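Local coordinates for protein putative oxidoreductase (Magnetospirillum magnetotacticum, PDB 3C1A) that probably catalyses an NAD(P)-dependent oxidation or reduction, as a member of the GFO/IDH/MocA oxidoreductase family with an NAD-binding Rossmann fold, at residues Val11-Ile16 with Ala72-Thr77; Leu37-Ser42 with Pro68-Val73; Gly146-Val151 with Ser216-His221. All coordinates share one frame; numbering follows the deposited sequence. Where two conformers were deposited one is given.

Contact 1: Val11-Ile16 with Ala72-Thr77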
ATOM      1  N   VAL A  11       6.448  17.675  13.497  1.00 15.34           N
ATOM      2  CA  VAL A  11       6.419  17.867  12.062  1.00 14.12           C
ATOM      3  C   VAL A  11       4.976  18.217  11.677  1.00 15.18           C
ATOM      4  O   VAL A  11       4.033  17.536  12.084  1.00 15.57           O
ATOM      5  CB  VAL A  11       6.917  16.601  11.301  1.00 12.78           C
ATOM      6  CG1 VAL A  11       6.662  16.731   9.793  1.00 14.59           C
ATOM      7  CG2 VAL A  11       8.424  16.333  11.595  1.00 13.12           C
ATOM      8  N   ARG A  12       4.809  19.284  10.908  1.00 12.44           N
ATOM      9  CA  ARG A  12       3.486  19.815  10.647  1.00 11.45           C
ATOM     10  C   ARG A  12       2.923  19.198   9.377  1.00 10.18           C
ATOM     11  O   ARG A  12       3.389  19.472   8.295  1.00 11.74           O
ATOM     12  CB  ARG A  12       3.570  21.331  10.619  1.00  9.03           C
ATOM     13  CG  ARG A  12       4.161  21.890  11.955  1.00 15.06           C
ATOM     14  CD  ARG A  12       4.314  23.391  11.912  1.00 15.46           C
ATOM     15  NE  ARG A  12       5.288  23.816  10.910  1.00 13.48           N
ATOM     16  CZ  ARG A  12       6.604  23.866  11.119  1.00 18.92           C
ATOM     17  NH1 ARG A  12       7.146  23.513  12.286  1.00 17.10           N
ATOM     18  NH2 ARG A  12       7.405  24.256  10.142  1.00 20.57           N
ATOM     19  N   LEU A  13       1.949  18.322   9.562  1.00 12.09           N
ATOM     20  CA  LEU A  13       1.317  17.577   8.498  1.00 12.85           C
ATOM     21  C   LEU A  13      -0.043  18.090   8.183  1.00 11.57           C
ATOM     22  O   LEU A  13      -0.745  18.577   9.050  1.00 15.64           O
ATOM     23  CB  LEU A  13       1.169  16.098   8.868  1.00 11.52           C
ATOM     24  CG  LEU A  13       2.405  15.304   9.224  1.00 15.09           C
ATOM     25  CD1 LEU A  13       1.984  13.843   9.584  1.00 16.62           C
ATOM     26  CD2 LEU A  13       3.402  15.350   8.088  1.00 12.76           C
ATOM     27  N   ALA A  14      -0.426  17.958   6.918  1.00 13.06           N
ATOM     28  CA  ALA A  14      -1.790  18.246   6.519  1.00 12.46           C
ATOM     29  C   ALA A  14      -2.348  17.042   5.757  1.00 13.23           C
ATOM     30  O   ALA A  14      -1.597  16.285   5.140  1.00  7.67           O
ATOM     31  CB  ALA A  14      -1.851  19.511   5.670  1.00 12.88           C
ATOM     32  N   LEU A  15      -3.665  16.862   5.826  1.00 12.48           N
ATOM     33  CA  LEU A  15      -4.325  15.734   5.194  1.00 12.55           C
ATOM     34  C   LEU A  15      -5.357  16.220   4.180  1.00 10.12           C
ATOM     35  O   LEU A  15      -6.191  17.123   4.469  1.00 10.72           O
ATOM     36  CB  LEU A  15      -4.983  14.873   6.271  1.00 11.97           C
ATOM     37  CG  LEU A  15      -5.872  13.696   5.851  1.00 17.25           C
ATOM     38  CD1 LEU A  15      -5.070  12.708   5.027  1.00 12.58           C
ATOM     39  CD2 LEU A  15      -6.474  13.034   7.090  1.00 14.71           C
ATOM     40  N   ILE A  16      -5.255  15.699   2.962  1.00 13.26           N
ATOM     41  CA  ILE A  16      -6.225  16.007   1.963  1.00 11.79           C
ATOM     42  C   ILE A  16      -6.950  14.671   1.784  1.00 14.15           C
ATOM     43  O   ILE A  16      -6.350  13.691   1.326  1.00 14.93           O
ATOM     44  CB  ILE A  16      -5.621  16.537   0.658  1.00 13.67           C
ATOM     45  CG1 ILE A  16      -4.860  17.853   0.926  1.00 17.93           C
ATOM     46  CG2 ILE A  16      -6.733  16.703  -0.361  1.00 12.87           C
ATOM     47  CD1 ILE A  16      -3.906  18.266  -0.159  1.00 10.87           C
ATOM     48  N   ALA A  72       4.467  18.844   5.107  1.00 11.36           N
ATOM     49  CA  ALA A  72       4.225  17.615   4.353  1.00 10.91           C
ATOM     50  C   ALA A  72       2.728  17.370   4.224  1.00 11.89           C
ATOM     51  O   ALA A  72       1.962  17.771   5.085  1.00 10.63           O
ATOM     52  CB  ALA A  72       4.913  16.407   5.059  1.00 11.71           C
ATOM     53  N   VAL A  73       2.329  16.734   3.121  0.50  9.57           N
ATOM     54  CA  VAL A  73       0.917  16.487   2.797  0.50 10.01           C
ATOM     55  C   VAL A  73       0.655  14.979   2.658  0.50 11.45           C
ATOM     56  O   VAL A  73       1.390  14.292   1.941  0.50 10.13           O
ATOM     57  CB  VAL A  73       0.503  17.181   1.463  0.50 12.66           C
ATOM     58  CG1 VAL A  73      -0.986  17.011   1.210  0.50  7.97           C
ATOM     59  CG2 VAL A  73       0.889  18.682   1.468  0.50 12.82           C
ATOM     60  N   ILE A  74      -0.378  14.476   3.344  1.00 10.54           N
ATOM     61  CA  ILE A  74      -0.876  13.142   3.123  1.00 11.85           C
ATOM     62  C   ILE A  74      -2.081  13.220   2.143  1.00  7.75           C
ATOM     63  O   ILE A  74      -3.088  13.920   2.406  1.00 10.02           O
ATOM     64  CB  ILE A  74      -1.307  12.500   4.459  1.00 11.54           C
ATOM     65  CG1 ILE A  74      -0.146  12.534   5.473  1.00 13.81           C
ATOM     66  CG2 ILE A  74      -1.854  11.081   4.259  1.00 12.71           C
ATOM     67  CD1 ILE A  74      -0.439  11.761   6.790  1.00 15.96           C
ATOM     68  N   ILE A  75      -1.969  12.547   1.006  1.00 11.61           N
ATOM     69  CA  ILE A  75      -2.997  12.572  -0.006  1.00 10.41           C
ATOM     70  C   ILE A  75      -3.782  11.226   0.066  1.00 15.70           C
ATOM     71  O   ILE A  75      -3.310  10.177  -0.388  1.00 14.54           O
ATOM     72  CB  ILE A  75      -2.362  12.880  -1.432  1.00 13.47           C
ATOM     73  CG1 ILE A  75      -1.693  14.266  -1.419  1.00 15.21           C
ATOM     74  CG2 ILE A  75      -3.388  12.837  -2.499  1.00 11.55           C
ATOM     75  CD1 ILE A  75      -0.687  14.486  -2.553  1.00 13.05           C
ATOM     76  N   ALA A  76      -4.973  11.283   0.666  1.00 14.21           N
ATOM     77  CA  ALA A  76      -5.863  10.140   0.815  1.00 17.23           C
ATOM     78  C   ALA A  76      -7.197  10.413   0.085  1.00 15.90           C
ATOM     79  O   ALA A  76      -8.257  10.438   0.681  1.00 18.33           O
ATOM     80  CB  ALA A  76      -6.055   9.859   2.286  1.00 15.44           C
ATOM     81  N   THR A  77      -7.105  10.662  -1.221  1.00 18.65           N
ATOM     82  CA  THR A  77      -8.244  10.966  -2.081  1.00 17.29           C
ATOM     83  C   THR A  77      -8.461   9.774  -3.065  1.00 18.41           C
ATOM     84  O   THR A  77      -7.639   8.863  -3.117  1.00 15.15           O
ATOM     85  CB  THR A  77      -8.007  12.305  -2.873  1.00 19.15           C
ATOM     86  OG1 THR A  77      -6.838  12.206  -3.693  1.00 15.96           O
ATOM     87  CG2 THR A  77      -7.858  13.520  -1.934  1.00 16.77           C
TER
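Strand 11-16 and strand 72-76 run parallel, with their axes 4.7 Å apart at the closest approach, and pair Leu13 with Ala72, Ala14 with Val73, Leu15 with Ile74 and Ile16 with Ile75. The ladder begins loosely: Ala72 N makes only a weak bond to Arg12 O. It then tightens. Ala14 N donates to Ala72 O, Ile74 N to Ala14 O at 2.8 Å, Ile16 N to Ile74 O and Ala76 N to Ile16 O. The bond from Ile16 N is nearly straight, 178° at the hydrogen.

These are the first and fourth strands of the parallel sheet of a Rossmann fold, neighbours at its middle. Leu13, Leu15, Ala72 and Ile74 share one face of the sheet. Leu13 CD2 meets the methyl CB of Ala72 at 3.5 Å. Leu15 has CG anti to its backbone N (chi1 174°), and its CD1 reaches the next strand, 3.7 Å from Ile74 CG2. The same CD1 also lies 4.1 Å from Ala76 CB. Helix 25-31 covers this face, with Ile26 on Leu15 and Tyr25 and Ile29 on Ile74.

Ile16 and Val73 lie on the other face. Ile16 CD1 packs on Val73 CG1, in one of the two conformers of that valine. Beyond the bridges, Ile16 and Thr77 lie side by side and point the same way, with their CG2 methyls 3.7 Å apart. The Thr77 hydroxyl is hydrogen-bonded to Thr81 OG1, and Ile85 of helix 82-91 packs on both Ile16 and Thr77.

Contact 2: Leu37-Ser42 with Pro68-Val73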
ATOM      1  N   LEU A  37      -1.353  17.372  13.089  1.00 15.99           N
ATOM      2  CA  LEU A  37      -2.239  17.690  11.955  1.00 15.64           C
ATOM      3  C   LEU A  37      -2.591  19.170  12.052  1.00 14.42           C
ATOM      4  O   LEU A  37      -3.381  19.569  12.887  1.00 14.40           O
ATOM      5  CB  LEU A  37      -3.508  16.805  11.947  1.00 14.14           C
ATOM      6  CG  LEU A  37      -4.463  16.929  10.762  1.00 15.36           C
ATOM      7  CD1 LEU A  37      -3.777  16.391   9.532  1.00 15.45           C
ATOM      8  CD2 LEU A  37      -5.799  16.216  11.038  1.00 17.36           C
ATOM      9  N   VAL A  38      -1.986  19.980  11.194  1.00 13.71           N
ATOM     10  CA  VAL A  38      -2.162  21.423  11.232  1.00 11.43           C
ATOM     11  C   VAL A  38      -3.216  21.989  10.252  1.00 12.99           C
ATOM     12  O   VAL A  38      -3.733  23.090  10.473  1.00 13.10           O
ATOM     13  CB  VAL A  38      -0.807  22.149  11.070  1.00 12.83           C
ATOM     14  CG1 VAL A  38       0.197  21.635  12.050  1.00 10.77           C
ATOM     15  CG2 VAL A  38      -0.268  22.047   9.622  1.00 13.12           C
ATOM     16  N   ARG A  39      -3.493  21.292   9.145  1.00 11.34           N
ATOM     17  CA  ARG A  39      -4.656  21.601   8.307  1.00 11.92           C
ATOM     18  C   ARG A  39      -5.297  20.307   7.857  1.00 11.02           C
ATOM     19  O   ARG A  39      -4.626  19.271   7.747  1.00 10.74           O
ATOM     20  CB  ARG A  39      -4.319  22.450   7.044  1.00 10.56           C
ATOM     21  CG  ARG A  39      -3.546  23.712   7.297  1.00 13.66           C
ATOM     22  CD  ARG A  39      -3.827  24.825   6.277  1.00 12.08           C
ATOM     23  NE  ARG A  39      -2.988  25.983   6.565  1.00  7.79           N
ATOM     24  CZ  ARG A  39      -3.200  27.237   6.165  1.00  6.09           C
ATOM     25  NH1 ARG A  39      -4.209  27.539   5.380  1.00 13.10           N
ATOM     26  NH2 ARG A  39      -2.315  28.175   6.492  1.00 10.55           N
ATOM     27  N   LEU A  40      -6.588  20.391   7.562  1.00 13.37           N
ATOM     28  CA  LEU A  40      -7.381  19.268   7.039  1.00 11.72           C
ATOM     29  C   LEU A  40      -8.330  19.767   5.981  1.00 13.39           C
ATOM     30  O   LEU A  40      -9.134  20.663   6.258  1.00 13.38           O
ATOM     31  CB  LEU A  40      -8.203  18.655   8.180  1.00 13.52           C
ATOM     32  CG  LEU A  40      -9.185  17.540   7.832  1.00 13.46           C
ATOM     33  CD1 LEU A  40      -8.423  16.313   7.287  1.00 10.93           C
ATOM     34  CD2 LEU A  40     -10.053  17.218   9.073  1.00 15.30           C
ATOM     35  N   ALA A  41      -8.186  19.226   4.768  1.00 11.95           N
ATOM     36  CA  ALA A  41      -9.145  19.393   3.699  1.00 13.38           C
ATOM     37  C   ALA A  41      -9.897  18.076   3.462  1.00 14.00           C
ATOM     38  O   ALA A  41      -9.359  17.148   2.880  1.00 13.31           O
ATOM     39  CB  ALA A  41      -8.449  19.854   2.447  1.00 12.51           C
ATOM     40  N   SER A  42     -11.138  17.969   3.925  1.00 17.73           N
ATOM     41  CA  SER A  42     -11.881  16.702   3.787  1.00 23.08           C
ATOM     42  C   SER A  42     -13.351  16.892   3.437  1.00 27.73           C
ATOM     43  O   SER A  42     -14.021  17.708   4.051  1.00 30.89           O
ATOM     44  CB  SER A  42     -11.822  15.892   5.069  1.00 25.60           C
ATOM     45  OG  SER A  42     -12.523  14.664   4.891  1.00 28.27           O
ATOM     46  N   PRO A  68       1.929  28.111   4.563  1.00 14.26           N
ATOM     47  CA  PRO A  68       3.378  28.244   4.822  1.00 15.26           C
ATOM     48  C   PRO A  68       3.931  27.320   5.891  1.00 14.04           C
ATOM     49  O   PRO A  68       5.088  26.921   5.822  1.00 17.01           O
ATOM     50  CB  PRO A  68       3.524  29.709   5.266  1.00 16.04           C
ATOM     51  CG  PRO A  68       2.205  30.140   5.694  1.00 16.11           C
ATOM     52  CD  PRO A  68       1.179  29.297   5.001  1.00 13.03           C
ATOM     53  N   GLU A  69       3.095  26.987   6.865  1.00 12.36           N
ATOM     54  CA  GLU A  69       3.468  26.151   8.007  1.00 14.22           C
ATOM     55  C   GLU A  69       3.370  24.634   7.750  1.00 13.35           C
ATOM     56  O   GLU A  69       3.853  23.848   8.547  1.00 16.64           O
ATOM     57  CB  GLU A  69       2.635  26.554   9.231  1.00 12.32           C
ATOM     58  CG  GLU A  69       1.222  25.904   9.456  1.00 14.90           C
ATOM     59  CD  GLU A  69       0.128  26.306   8.458  1.00 15.38           C
ATOM     60  OE1 GLU A  69       0.316  27.263   7.659  1.00 11.62           O
ATOM     61  OE2 GLU A  69      -0.947  25.640   8.476  1.00 12.85           O
ATOM     62  N   VAL A  70       2.750  24.223   6.664  1.00 13.28           N
ATOM     63  CA  VAL A  70       2.613  22.791   6.385  1.00 13.61           C
ATOM     64  C   VAL A  70       3.944  22.300   5.868  1.00 13.64           C
ATOM     65  O   VAL A  70       4.464  22.843   4.905  1.00 16.11           O
ATOM     66  CB  VAL A  70       1.496  22.512   5.346  1.00 12.40           C
ATOM     67  CG1 VAL A  70       1.564  21.088   4.859  1.00 12.62           C
ATOM     68  CG2 VAL A  70       0.120  22.818   5.946  1.00 10.57           C
ATOM     69  N   GLU A  71       4.493  21.271   6.496  1.00 14.31           N
ATOM     70  CA  GLU A  71       5.767  20.692   6.046  1.00 14.20           C
ATOM     71  C   GLU A  71       5.594  19.554   5.020  1.00 13.46           C
ATOM     72  O   GLU A  71       6.478  19.326   4.192  1.00 10.92           O
ATOM     73  CB  GLU A  71       6.554  20.197   7.243  1.00 15.99           C
ATOM     74  CG  GLU A  71       7.022  21.341   8.120  1.00 16.14           C
ATOM     75  CD  GLU A  71       7.876  20.893   9.264  1.00 21.33           C
ATOM     76  OE1 GLU A  71       9.108  20.813   9.092  1.00 20.30           O
ATOM     77  OE2 GLU A  71       7.312  20.668  10.349  1.00 14.42           O
ATOM     78  N   ALA A  72       4.467  18.844   5.107  1.00 11.36           N
ATOM     79  CA  ALA A  72       4.225  17.615   4.353  1.00 10.91           C
ATOM     80  C   ALA A  72       2.728  17.370   4.224  1.00 11.89           C
ATOM     81  O   ALA A  72       1.962  17.771   5.085  1.00 10.63           O
ATOM     82  CB  ALA A  72       4.913  16.407   5.059  1.00 11.71           C
ATOM     83  N   VAL A  73       2.329  16.734   3.121  0.50  9.57           N
ATOM     84  CA  VAL A  73       0.917  16.487   2.797  0.50 10.01           C
ATOM     85  C   VAL A  73       0.655  14.979   2.658  0.50 11.45           C
ATOM     86  O   VAL A  73       1.390  14.292   1.941  0.50 10.13           O
ATOM     87  CB  VAL A  73       0.503  17.181   1.463  0.50 12.66           C
ATOM     88  CG1 VAL A  73      -0.986  17.011   1.210  0.50  7.97           C
ATOM     89  CG2 VAL A  73       0.889  18.682   1.468  0.50 12.82           C
TER
HETATM   90  O   HOH W   1      -2.087  25.420  10.650  1.00 15.75           O
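Arg39 and Glu69 cross at about a right angle and meet side-on through a salt bridge at the surface of the Rossmann domain. Arg39 stands on strand 35-42, the second strand of the parallel sheet. Glu69 lies in the loop that leads into strand 72-76, on the far side of strand 11-17. The guanidinium and carboxylate planes are 28° apart, so the two flat groups are nearly coplanar. Arg39 uses two nitrogens, one for each carboxylate oxygen. Its NE donates to the syn lone pair of Glu69 OE2 at 2.8 Å, and its NH2 donates to Glu69 OE1 at 3.0 Å. Both bonds are close to straight. The paired grip fixes the rotation of the carboxylate.

The Arg39 chain is extended from CG to NE, which carries the guanidinium out to the loop. Glu69 instead bends at chi2 (-69°), turning its carboxylate back to the strand. Arg39 NH1 has a second acidic partner, Glu58 of strand 56-58. The guanidinium thus joins two acids. A methionine in place of Arg39 would probably leave Glu69 and Glu58 without their shared positive charge and set the Glu69 carboxylate free to turn.

Apolar contacts lie beside the ion pair. Val38 CG2 and Val70 CG2 meet at 3.8 Å where the two valines cross obliquely. Val70 CG2 also lies 4.0 Å from Arg39 CG, against the aliphatic part of the arginine. Val38 CG2 lies alongside Glu69, 3.8 Å from its OE2, the two side chains running in opposing senses. A water donates to Val38 O at 2.9 Å and sits unusually close to Glu69 OE2, which makes that second bond less certain.

Contact 3: Gly146-Val151 with Ser216-His221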
ATOM      1  N   GLY A 146      16.110 -20.427   1.995  1.00 17.24           N
ATOM      2  CA  GLY A 146      16.892 -20.636   0.805  1.00 14.38           C
ATOM      3  C   GLY A 146      16.311 -20.023  -0.453  1.00 14.95           C
ATOM      4  O   GLY A 146      15.284 -19.315  -0.440  1.00 16.72           O
ATOM      5  N   PRO A 147      16.928 -20.314  -1.578  1.00 14.96           N
ATOM      6  CA  PRO A 147      16.428 -19.713  -2.802  1.00 14.22           C
ATOM      7  C   PRO A 147      14.894 -19.870  -3.007  1.00 11.10           C
ATOM      8  O   PRO A 147      14.320 -20.961  -2.810  1.00 11.25           O
ATOM      9  CB  PRO A 147      17.250 -20.413  -3.873  1.00 16.07           C
ATOM     10  CG  PRO A 147      18.535 -20.748  -3.167  1.00 18.01           C
ATOM     11  CD  PRO A 147      18.105 -21.166  -1.808  1.00 17.34           C
ATOM     12  N   ILE A 148      14.251 -18.771  -3.375  1.00 12.95           N
ATOM     13  CA  ILE A 148      12.784 -18.726  -3.601  1.00 13.34           C
ATOM     14  C   ILE A 148      12.405 -19.508  -4.838  1.00 13.41           C
ATOM     15  O   ILE A 148      13.006 -19.332  -5.911  1.00 16.98           O
ATOM     16  CB  ILE A 148      12.273 -17.274  -3.770  1.00 13.67           C
ATOM     17  CG1 ILE A 148      12.610 -16.484  -2.499  1.00 12.34           C
ATOM     18  CG2 ILE A 148      10.743 -17.252  -4.145  1.00 12.11           C
ATOM     19  CD1 ILE A 148      12.387 -14.970  -2.564  1.00 10.66           C
ATOM     20  N   LEU A 149      11.394 -20.359  -4.691  1.00 13.84           N
ATOM     21  CA  LEU A 149      10.842 -21.157  -5.813  1.00 13.35           C
ATOM     22  C   LEU A 149       9.501 -20.638  -6.315  1.00 14.59           C
ATOM     23  O   LEU A 149       9.171 -20.763  -7.489  1.00 13.82           O
ATOM     24  CB  LEU A 149      10.616 -22.596  -5.368  1.00 16.60           C
ATOM     25  CG  LEU A 149      11.807 -23.333  -4.765  1.00 20.89           C
ATOM     26  CD1 LEU A 149      11.362 -24.609  -4.032  1.00 21.07           C
ATOM     27  CD2 LEU A 149      12.756 -23.607  -5.880  1.00 24.16           C
ATOM     28  N   ALA A 150       8.720 -20.104  -5.389  1.00 12.69           N
ATOM     29  CA  ALA A 150       7.371 -19.646  -5.651  1.00 12.13           C
ATOM     30  C   ALA A 150       6.917 -18.689  -4.587  1.00 13.41           C
ATOM     31  O   ALA A 150       7.392 -18.738  -3.456  1.00 16.67           O
ATOM     32  CB  ALA A 150       6.399 -20.813  -5.717  1.00 12.28           C
ATOM     33  N   VAL A 151       5.948 -17.862  -4.984  1.00 15.59           N
ATOM     34  CA  VAL A 151       5.286 -16.919  -4.108  1.00 13.82           C
ATOM     35  C   VAL A 151       3.792 -16.972  -4.403  1.00 11.80           C
ATOM     36  O   VAL A 151       3.371 -17.001  -5.568  1.00 12.66           O
ATOM     37  CB  VAL A 151       5.811 -15.512  -4.347  1.00 11.55           C
ATOM     38  CG1 VAL A 151       5.046 -14.529  -3.546  1.00  7.89           C
ATOM     39  CG2 VAL A 151       7.307 -15.426  -4.065  1.00 11.38           C
ATOM     40  N   SER A 216      11.941 -14.787 -14.115  1.00 17.87           N
ATOM     41  CA  SER A 216      12.647 -15.897 -14.733  1.00 22.30           C
ATOM     42  C   SER A 216      11.906 -17.193 -14.440  1.00 24.65           C
ATOM     43  O   SER A 216      10.791 -17.381 -14.964  1.00 27.34           O
ATOM     44  CB  SER A 216      14.107 -15.891 -14.317  1.00 23.54           C
ATOM     45  OG  SER A 216      14.715 -14.716 -14.826  1.00 33.48           O
ATOM     46  N   THR A 217      12.469 -18.059 -13.592  1.00 24.49           N
ATOM     47  CA  THR A 217      11.852 -19.359 -13.321  1.00 25.61           C
ATOM     48  C   THR A 217      10.901 -19.377 -12.101  1.00 23.82           C
ATOM     49  O   THR A 217      10.410 -20.451 -11.704  1.00 25.26           O
ATOM     50  CB  THR A 217      12.929 -20.436 -13.104  1.00 23.50           C
ATOM     51  OG1 THR A 217      13.683 -20.127 -11.920  1.00 28.69           O
ATOM     52  CG2 THR A 217      13.857 -20.516 -14.327  1.00 29.02           C
ATOM     53  N   VAL A 218      10.626 -18.208 -11.521  1.00 20.60           N
ATOM     54  CA  VAL A 218       9.869 -18.134 -10.274  1.00 18.74           C
ATOM     55  C   VAL A 218       8.591 -17.375 -10.600  1.00 19.34           C
ATOM     56  O   VAL A 218       8.664 -16.291 -11.190  1.00 17.09           O
ATOM     57  CB  VAL A 218      10.663 -17.366  -9.182  1.00 17.93           C
ATOM     58  CG1 VAL A 218       9.816 -17.120  -7.930  1.00 15.89           C
ATOM     59  CG2 VAL A 218      11.944 -18.081  -8.838  1.00 21.19           C
ATOM     60  N   GLU A 219       7.438 -17.939 -10.241  1.00 18.19           N
ATOM     61  CA  GLU A 219       6.159 -17.236 -10.427  1.00 17.42           C
ATOM     62  C   GLU A 219       5.569 -16.819  -9.113  1.00 15.18           C
ATOM     63  O   GLU A 219       5.702 -17.530  -8.115  1.00 12.28           O
ATOM     64  CB  GLU A 219       5.143 -18.098 -11.158  1.00 19.70           C
ATOM     65  CG  GLU A 219       5.459 -18.259 -12.610  1.00 21.12           C
ATOM     66  CD  GLU A 219       4.335 -18.863 -13.382  1.00 27.44           C
ATOM     67  OE1 GLU A 219       3.513 -19.580 -12.774  1.00 31.51           O
ATOM     68  OE2 GLU A 219       4.270 -18.605 -14.605  1.00 36.62           O
ATOM     69  N   ALA A 220       4.936 -15.644  -9.137  1.00 15.87           N
ATOM     70  CA  ALA A 220       4.137 -15.106  -8.035  1.00 12.65           C
ATOM     71  C   ALA A 220       2.718 -15.144  -8.528  1.00  9.65           C
ATOM     72  O   ALA A 220       2.434 -14.665  -9.639  1.00 12.46           O
ATOM     73  CB  ALA A 220       4.540 -13.668  -7.691  1.00 10.80           C
ATOM     74  N   HIS A 221       1.841 -15.786  -7.776  1.00  8.48           N
ATOM     75  CA  HIS A 221       0.397 -15.845  -8.071  1.00 11.66           C
ATOM     76  C   HIS A 221      -0.358 -15.079  -6.983  1.00 10.90           C
ATOM     77  O   HIS A 221      -0.302 -15.395  -5.775  1.00 12.74           O
ATOM     78  CB  HIS A 221      -0.147 -17.273  -8.140  1.00 13.28           C
ATOM     79  CG  HIS A 221       0.534 -18.144  -9.157  1.00 13.47           C
ATOM     80  ND1 HIS A 221       1.242 -19.271  -8.810  1.00 29.90           N
ATOM     81  CD2 HIS A 221       0.612 -18.059 -10.506  1.00 29.70           C
ATOM     82  CE1 HIS A 221       1.735 -19.839  -9.895  1.00 30.32           C
ATOM     83  NE2 HIS A 221       1.362 -19.127 -10.941  1.00 22.30           N
TER
HETATM   84  O   HOH W   2      10.578 -21.955  -9.612  1.00 28.42           O
HETATM   85  O   HOH W   3       2.799 -19.594  -6.661  1.00 20.68           O
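A classic beta bulge at Leu149 and Ala150, both facing Phe237 of strand 229-238, lies where strand 148-158 meets strand 218-225. The two strands run parallel within the mixed sheet of the GFO/IDH/MocA C-terminal domain. Near the bulge a water spans the strands, donating to Leu149 O and to Thr217 O. Direct backbone bonds appear further along. Val151 N donates to Glu219 O at 3.2 Å, in the carbonyl plane, and His221 N donates to Val151 O at 2.9 Å.

Val218 packs against the backbone at the bulge. Its CG1 is anti to the backbone N (chi1 173°) and lies 3.7 Å from Leu149 O, while its CG2 comes to 3.4 Å from Ile148 O. Ile148 crosses Val218 at about a right angle, with its CG2 3.9 Å from Val218 CG1. Val151 and Ala220 form a bridge and point to the same face, their CB atoms 4.0 Å apart. Helix 168-184 covers that face, with Leu183 on Ile148 and Val151, and Val180 on Ala220.

Val151 O also accepts a hydrogen from a second water. That water is hydrogen-bonded to His221 ND1, 2.7 Å away, while His221 NE2 makes a weak bond to Glu219 OE1. With one weak bond and one water-mediated link, the imidazole is likely to be only loosely fixed, and the water couples ND1 to the carbonyl that pairs the strands.

From the N terminus, strand 11-17 opens contact 1, and strand 35-42 opens contact 2 before contact 1 closes. Both end on the same part of the chain, where residues 68-77 return; the two contacts share Ala72 and Val73. The loop closed by contact 2 therefore starts inside that of contact 1, and their ends overlap. Strand 11-17 lies between strands 35-42 and 72-76, and Arg12 NE is hydrogen-bonded to Glu69 O, joining the two contacts directly. Contact 3 follows in series. It closes a separate loop in the C-terminal domain, with its centre about 37 Å from that of contact 1 and about 43 Å from that of contact 2.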